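PDB 7AKC: phenolpthiocerol synthesis type-I polyketide synthase ppsA from Mycobacterium bovis, which probably loads malonyl-type extender units through this acyltransferase domain, as part of the polyketide synthase complex thought to build the lipid core of phthiocerols and phenolphthiocerols. Local coordinates for residues P216-L221 with T262-P267; G79-Q84 with L140-S145. All blocks are in the same frame, centred on the assembly; numbering follows the deposited sequence.

Interaction 1. Residues P216-L221 with T262-P267; sequences PAMDAL and TNMRNP
With chi1 at 168° Arg265 swings CG opposite the backbone N, and a bend at chi2 then carries its guanidinium past Asp219 and across Pro216. This is a salt bridge within the acyltransferase domain, between the 3-10 turn 216-220 and helix 257-265. Arg265 NE donates to Asp219 OD1 at 2.9 Å, on the syn side but tilted out of the carboxylate plane, with a bent N-H...O angle of 132°. OD1 lies in the guanidinium plane but the two flat groups are turned 31° apart. One water closes the pair, donating to Asp219 OD2 and accepting from Arg265 NH2, which restrains both groups in rotation. Pro216 lies over one guanidinium face, its N 3.6 Å above the plane. The rest of the contact is mostly apolar. Met218 CB packs against Arg265 CA and CB, and Met264, with Met141 and Met225 also against it, meets Met218 and Leu221 at about right angles. The Met264 methyl CE ends 3.9 Å from Met218 SD and 4.2 Å from Leu221 CD1, while Met218 CG rests 3.5 Å from Met264 O.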
ATOM      1  N   PRO A 216      -9.253   5.942  11.432  1.00 23.65           N
ATOM      2  CA  PRO A 216     -10.252   7.009  11.520  1.00 23.69           C
ATOM      3  C   PRO A 216      -9.760   8.462  11.479  1.00 24.07           C
ATOM      4  O   PRO A 216     -10.540   9.324  11.232  1.00 25.65           O
ATOM      5  CB  PRO A 216     -10.939   6.729  12.866  1.00 25.03           C
ATOM      6  CG  PRO A 216     -10.819   5.247  13.027  1.00 24.82           C
ATOM      7  CD  PRO A 216      -9.432   4.963  12.506  1.00 23.20           C
ATOM      8  N   ALA A 217      -8.473   8.681  11.709  1.00 23.27           N
ATOM      9  CA  ALA A 217      -7.911  10.044  11.635  1.00 23.69           C
ATOM     10  C   ALA A 217      -7.987  10.575  10.202  1.00 24.36           C
ATOM     11  O   ALA A 217      -7.934  11.784  10.017  1.00 25.08           O
ATOM     12  CB  ALA A 217      -6.501  10.040  12.127  1.00 24.90           C
ATOM     13  N   MET A 218      -8.094   9.672   9.232  1.00 23.97           N
ATOM     14  CA  MET A 218      -8.214  10.090   7.814  1.00 23.81           C
ATOM     15  C   MET A 218      -9.641  10.539   7.463  1.00 26.49           C
ATOM     16  O   MET A 218      -9.799  11.183   6.425  1.00 27.27           O
ATOM     17  CB  MET A 218      -7.776   8.947   6.895  1.00 22.48           C
ATOM     18  CG  MET A 218      -6.369   8.483   7.168  1.00 22.64           C
ATOM     19  SD  MET A 218      -5.143   9.709   6.670  1.00 27.01           S
ATOM     20  CE  MET A 218      -4.553  10.271   8.266  1.00 26.73           C
ATOM     21  N   ASP A 219     -10.635  10.213   8.285  1.00 27.56           N
ATOM     22  CA  ASP A 219     -12.038  10.555   7.943  1.00 28.90           C
ATOM     23  C   ASP A 219     -12.151  12.058   7.701  1.00 31.26           C
ATOM     24  O   ASP A 219     -12.772  12.450   6.719  1.00 32.82           O
ATOM     25  CB  ASP A 219     -12.991  10.216   9.080  1.00 29.52           C
ATOM     26  CG  ASP A 219     -13.156   8.740   9.364  1.00 31.36           C
ATOM     27  OD1 ASP A 219     -12.810   7.945   8.497  1.00 30.57           O
ATOM     28  OD2 ASP A 219     -13.648   8.417  10.448  1.00 33.64           O
ATOM     29  N   ALA A 220     -11.521  12.852   8.558  1.00 31.43           N
ATOM     30  CA  ALA A 220     -11.651  14.323   8.471  1.00 32.71           C
ATOM     31  C   ALA A 220     -11.000  14.915   7.218  1.00 32.86           C
ATOM     32  O   ALA A 220     -11.340  16.035   6.905  1.00 34.19           O
ATOM     33  CB  ALA A 220     -11.111  14.958   9.720  1.00 32.46           C
ATOM     34  N   LEU A 221     -10.110  14.185   6.546  1.00 32.82           N
ATOM     35  CA  LEU A 221      -9.412  14.685   5.332  1.00 33.25           C
ATOM     36  C   LEU A 221     -10.163  14.287   4.053  1.00 34.41           C
ATOM     37  O   LEU A 221      -9.794  14.787   2.990  1.00 34.87           O
ATOM     38  CB  LEU A 221      -7.990  14.128   5.291  1.00 33.08           C
ATOM     39  CG  LEU A 221      -7.170  14.236   6.573  1.00 34.60           C
ATOM     40  CD1 LEU A 221      -5.802  13.621   6.367  1.00 34.57           C
ATOM     41  CD2 LEU A 221      -7.034  15.680   7.011  1.00 35.97           C
ATOM     42  N   THR A 262     -11.219   7.426  -0.462  1.00 33.88           N
ATOM     43  CA  THR A 262     -11.541   6.133   0.131  1.00 33.26           C
ATOM     44  C   THR A 262     -10.296   5.326   0.431  1.00 30.96           C
ATOM     45  O   THR A 262     -10.187   4.711   1.496  1.00 30.50           O
ATOM     46  CB  THR A 262     -12.507   5.379  -0.790  1.00 34.66           C
ATOM     47  OG1 THR A 262     -13.754   6.072  -0.826  1.00 38.06           O
ATOM     48  CG2 THR A 262     -12.717   3.923  -0.367  1.00 33.20           C
ATOM     49  N   ASN A 263      -9.348   5.323  -0.519  1.00 29.26           N
ATOM     50  CA  ASN A 263      -8.093   4.574  -0.428  1.00 28.77           C
ATOM     51  C   ASN A 263      -7.257   4.952   0.801  1.00 28.50           C
ATOM     52  O   ASN A 263      -6.675   4.074   1.455  1.00 28.03           O
ATOM     53  CB  ASN A 263      -7.285   4.718  -1.734  1.00 30.47           C
ATOM     54  CG  ASN A 263      -5.854   4.305  -1.604  1.00 31.50           C
ATOM     55  OD1 ASN A 263      -4.987   5.133  -1.269  1.00 32.72           O
ATOM     56  ND2 ASN A 263      -5.597   3.014  -1.758  1.00 29.66           N
ATOM     57  N   MET A 264      -7.233   6.240   1.118  1.00 29.25           N
ATOM     58  CA  MET A 264      -6.423   6.723   2.270  1.00 28.57           C
ATOM     59  C   MET A 264      -7.023   6.276   3.615  1.00 27.61           C
ATOM     60  O   MET A 264      -6.262   6.198   4.569  1.00 27.55           O
ATOM     61  CB  MET A 264      -6.287   8.251   2.225  1.00 31.74           C
ATOM     62  CG  MET A 264      -7.520   8.997   2.645  1.00 35.84           C
ATOM     63  SD  MET A 264      -7.366  10.763   2.335  1.00 42.66           S
ATOM     64  CE  MET A 264      -5.753  11.082   3.038  1.00 32.36           C
ATOM     65  N   ARG A 265      -8.320   5.985   3.675  1.00 26.23           N
ATOM     66  CA  ARG A 265      -8.989   5.605   4.951  1.00 25.87           C
ATOM     67  C   ARG A 265      -9.132   4.087   5.052  1.00 24.12           C
ATOM     68  O   ARG A 265      -8.887   3.547   6.129  1.00 24.62           O
ATOM     69  CB  ARG A 265     -10.378   6.244   5.023  1.00 27.18           C
ATOM     70  CG  ARG A 265     -11.280   5.730   6.130  1.00 27.83           C
ATOM     71  CD  ARG A 265     -10.660   5.927   7.494  1.00 26.25           C
ATOM     72  NE  ARG A 265     -11.502   5.368   8.534  1.00 28.02           N
ATOM     73  CZ  ARG A 265     -11.407   4.134   9.002  1.00 26.86           C
ATOM     74  NH1 ARG A 265     -10.492   3.306   8.532  1.00 22.21           N
ATOM     75  NH2 ARG A 265     -12.231   3.734   9.949  1.00 28.51           N
ATOM     76  N   ASN A 266      -9.535   3.431   3.958  1.00 23.52           N
ATOM     77  CA  ASN A 266      -9.799   2.001   4.031  1.00 23.74           C
ATOM     78  C   ASN A 266      -8.563   1.205   4.391  1.00 24.59           C
ATOM     79  O   ASN A 266      -7.444   1.619   4.067  1.00 24.50           O
ATOM     80  CB  ASN A 266     -10.285   1.498   2.662  1.00 24.43           C
ATOM     81  CG  ASN A 266     -11.756   1.678   2.419  1.00 27.77           C
ATOM     82  OD1 ASN A 266     -12.464   2.359   3.166  1.00 29.32           O
ATOM     83  ND2 ASN A 266     -12.232   1.116   1.315  1.00 27.76           N
ATOM     84  N   PRO A 267      -8.744   0.005   4.967  1.00 25.04           N
ATOM     85  CA  PRO A 267      -7.602  -0.907   5.102  1.00 24.50           C
ATOM     86  C   PRO A 267      -6.991  -1.209   3.714  1.00 22.92           C
ATOM     87  O   PRO A 267      -7.619  -1.014   2.653  1.00 23.79           O
ATOM     88  CB  PRO A 267      -8.220  -2.213   5.645  1.00 26.49           C
ATOM     89  CG  PRO A 267      -9.590  -1.935   5.953  1.00 28.76           C
ATOM     90  CD  PRO A 267     -10.011  -0.615   5.372  1.00 25.67           C
TER
HETATM   91  O   HOH W   1     -13.954   5.882  10.932  1.00 35.96           O

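Interaction 2. Residues G79-Q84 with L140-S145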
ATOM      1  N   GLY A  79      10.015  16.003   5.245  1.00 43.05           N
ATOM      2  CA  GLY A  79       8.565  16.120   5.384  1.00 41.40           C
ATOM      3  C   GLY A  79       7.775  15.207   4.466  1.00 39.17           C
ATOM      4  O   GLY A  79       8.264  14.848   3.394  1.00 39.20           O
ATOM      5  N   ILE A  80       6.536  14.839   4.870  1.00 36.80           N
ATOM      6  CA  ILE A  80       5.677  13.928   4.096  1.00 35.00           C
ATOM      7  C   ILE A  80       5.546  14.327   2.625  1.00 36.61           C
ATOM      8  O   ILE A  80       5.730  13.475   1.766  1.00 36.58           O
ATOM      9  CB  ILE A  80       4.283  13.696   4.745  1.00 33.21           C
ATOM     10  CG1 ILE A  80       3.463  12.658   3.957  1.00 33.59           C
ATOM     11  CG2 ILE A  80       3.487  14.991   4.913  1.00 32.72           C
ATOM     12  CD1 ILE A  80       2.214  12.193   4.775  1.00 33.61           C
ATOM     13  N   GLU A  81       5.278  15.617   2.326  1.00 39.13           N
ATOM     14  CA  GLU A  81       5.127  16.029   0.926  1.00 42.05           C
ATOM     15  C   GLU A  81       6.390  15.721   0.078  1.00 44.73           C
ATOM     16  O   GLU A  81       6.307  14.980  -0.906  1.00 45.47           O
ATOM     17  CB  GLU A  81       4.712  17.506   0.858  1.00 45.19           C
ATOM     18  CG  GLU A  81       3.431  17.783   1.625  1.00 49.24           C
ATOM     19  CD  GLU A  81       3.200  19.235   1.974  1.00 54.31           C
ATOM     20  OE1 GLU A  81       3.559  19.645   3.106  1.00 52.13           O
ATOM     21  OE2 GLU A  81       2.651  19.961   1.111  1.00 56.21           O
ATOM     22  N   GLN A  82       7.564  16.230   0.491  1.00 46.46           N
ATOM     23  CA  GLN A  82       8.814  15.948  -0.227  1.00 47.54           C
ATOM     24  C   GLN A  82       9.114  14.450  -0.276  1.00 47.44           C
ATOM     25  O   GLN A  82       9.459  13.950  -1.343  1.00 48.62           O
ATOM     26  CB  GLN A  82      10.010  16.662   0.431  1.00 50.87           C
ATOM     27  CG  GLN A  82      10.215  18.107   0.010  1.00 55.36           C
ATOM     28  CD  GLN A  82      11.699  18.436  -0.019  1.00 63.85           C
ATOM     29  OE1 GLN A  82      12.447  18.214   0.950  1.00 64.13           O
ATOM     30  NE2 GLN A  82      12.158  18.981  -1.139  1.00 67.73           N
ATOM     31  N   ILE A  83       9.001  13.727   0.859  1.00 46.12           N
ATOM     32  CA  ILE A  83       9.294  12.286   0.881  1.00 46.64           C
ATOM     33  C   ILE A  83       8.389  11.494  -0.080  1.00 46.66           C
ATOM     34  O   ILE A  83       8.901  10.693  -0.873  1.00 47.30           O
ATOM     35  CB  ILE A  83       9.290  11.730   2.326  1.00 46.26           C
ATOM     36  CG1 ILE A  83      10.602  12.093   3.027  1.00 46.66           C
ATOM     37  CG2 ILE A  83       9.054  10.202   2.377  1.00 46.04           C
ATOM     38  CD1 ILE A  83      10.505  12.270   4.546  1.00 47.86           C
ATOM     39  N   GLN A  84       7.068  11.740  -0.047  1.00 45.93           N
ATOM     40  CA  GLN A  84       6.141  11.027  -0.935  1.00 46.03           C
ATOM     41  C   GLN A  84       6.380  11.357  -2.407  1.00 48.13           C
ATOM     42  O   GLN A  84       6.233  10.482  -3.250  1.00 48.11           O
ATOM     43  CB  GLN A  84       4.672  11.260  -0.534  1.00 45.55           C
ATOM     44  CG  GLN A  84       4.293  10.662   0.824  1.00 46.14           C
ATOM     45  CD  GLN A  84       4.482   9.170   0.876  1.00 48.52           C
ATOM     46  OE1 GLN A  84       4.259   8.453  -0.106  1.00 52.02           O
ATOM     47  NE2 GLN A  84       4.893   8.656   2.007  1.00 46.16           N
ATOM     48  N   LEU A 140      -2.682  17.610   2.736  1.00 36.72           N
ATOM     49  CA  LEU A 140      -3.777  17.413   3.689  1.00 35.72           C
ATOM     50  C   LEU A 140      -3.386  16.580   4.906  1.00 32.10           C
ATOM     51  O   LEU A 140      -3.938  16.773   5.985  1.00 32.29           O
ATOM     52  CB  LEU A 140      -4.953  16.727   2.997  1.00 37.31           C
ATOM     53  CG  LEU A 140      -5.708  17.627   2.026  1.00 40.92           C
ATOM     54  CD1 LEU A 140      -6.743  16.818   1.226  1.00 41.96           C
ATOM     55  CD2 LEU A 140      -6.362  18.814   2.760  1.00 42.83           C
ATOM     56  N   MET A 141      -2.439  15.670   4.726  1.00 29.37           N
ATOM     57  CA  MET A 141      -2.038  14.739   5.813  1.00 27.41           C
ATOM     58  C   MET A 141      -0.965  15.378   6.704  1.00 27.71           C
ATOM     59  O   MET A 141      -0.912  15.031   7.874  1.00 27.06           O
ATOM     60  CB  MET A 141      -1.496  13.446   5.197  1.00 27.30           C
ATOM     61  CG  MET A 141      -2.581  12.510   4.717  1.00 27.80           C
ATOM     62  SD  MET A 141      -1.948  11.174   3.682  1.00 31.86           S
ATOM     63  CE  MET A 141      -1.311  10.055   4.925  1.00 29.40           C
ATOM     64  N   ALA A 142      -0.171  16.301   6.157  1.00 28.12           N
ATOM     65  CA  ALA A 142       0.931  16.869   6.902  1.00 29.40           C
ATOM     66  C   ALA A 142       0.586  17.399   8.311  1.00 29.09           C
ATOM     67  O   ALA A 142       1.390  17.170   9.212  1.00 29.02           O
ATOM     68  CB  ALA A 142       1.627  17.959   6.079  1.00 31.64           C
ATOM     69  N   PRO A 143      -0.540  18.113   8.555  1.00 29.79           N
ATOM     70  CA  PRO A 143      -0.790  18.623   9.915  1.00 29.38           C
ATOM     71  C   PRO A 143      -0.953  17.483  10.955  1.00 26.95           C
ATOM     72  O   PRO A 143      -0.841  17.735  12.156  1.00 26.83           O
ATOM     73  CB  PRO A 143      -2.084  19.413   9.744  1.00 31.47           C
ATOM     74  CG  PRO A 143      -2.080  19.857   8.297  1.00 31.97           C
ATOM     75  CD  PRO A 143      -1.571  18.601   7.621  1.00 31.01           C
ATOM     76  N   LEU A 144      -1.069  16.236  10.498  1.00 25.88           N
ATOM     77  CA  LEU A 144      -1.226  15.066  11.414  1.00 26.50           C
ATOM     78  C   LEU A 144       0.131  14.400  11.640  1.00 28.47           C
ATOM     79  O   LEU A 144       0.165  13.338  12.261  1.00 29.58           O
ATOM     80  CB  LEU A 144      -2.239  14.097  10.800  1.00 27.19           C
ATOM     81  CG  LEU A 144      -3.637  14.668  10.581  1.00 29.64           C
ATOM     82  CD1 LEU A 144      -4.600  13.587  10.134  1.00 29.66           C
ATOM     83  CD2 LEU A 144      -4.150  15.345  11.839  1.00 32.08           C
ATOM     84  N   SER A 145       1.208  15.009  11.145  1.00 28.50           N
ATOM     85  CA  SER A 145       2.539  14.445  11.283  1.00 29.49           C
ATOM     86  C   SER A 145       2.857  14.081  12.746  1.00 29.57           C
ATOM     87  O   SER A 145       2.667  14.881  13.664  1.00 29.91           O
ATOM     88  CB  SER A 145       3.585  15.409  10.704  1.00 31.71           C
ATOM     89  OG  SER A 145       3.472  15.543   9.285  1.00 32.38           O
TER
HETATM   90  O   HOH W   2       5.603  15.175   7.709  1.00 29.06           O
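Ile80 packs against Met141 and Ala142 in a small, mostly apolar contact of the acyltransferase domain, between the N-terminal part of helix 79-100 and the C-terminal part of helix 127-141 with the 3-10 turn near it. The two branches of Ile80 divide the work. CG1 is anti to the backbone N (chi1 -176°), which sends CD1 across the Met141 side chain at about a right angle, 3.9 Å from Met141 CB and 4.1 Å from Met141 CE. The other branch, CG2, sits between the backbone N and the carbonyl carbon and meets Ala142, 3.7 Å from Ala142 CB. That methyl is also approached by the carboxylate of Glu81, with OE1 3.9 Å from Ala142 CB. At one margin the contact turns polar: a single water accepts from Ile80 N and donates to Ser145 OG at 2.7 Å, so it links the 79-84 segment to the turn at 142-145. Ser145 OG in turn donates to Ala142 O at 2.6 Å, in the carbonyl plane and on a lone pair; Ser145 N uses the same oxygen, so two bonds from one residue hold the turn closed. Val211, from the loop after strand 204-207, touches both Ile80 and Ser145, while Glu81 and Gln84 also touch Ser138 of helix 127-141 and Leu140 packs on helix 222-228.

How the interactions relate
From the N terminus, interaction 2 comes first: 79-84 lies on helix 79-100, and the chain returns at 140-145 after 55 residues that include strand 107-110 and helix 115-121. Interaction 1 follows in series, joining 216-221, in the loop before helix 222-228, to 262-267 at the end of helix 257-265. The loops therefore neither nest nor cross. Their centres are 15 Å apart, yet the contacts meet directly: Leu221 CD1 packs 3.8 Å from Met141 CG, and Leu144 CD1 lies 3.8 Å from Met218 CE. Segment 140-145 is thus shared: helix 79-100 packs on it in interaction 2 and the 216-221 turn touches it from interaction 1.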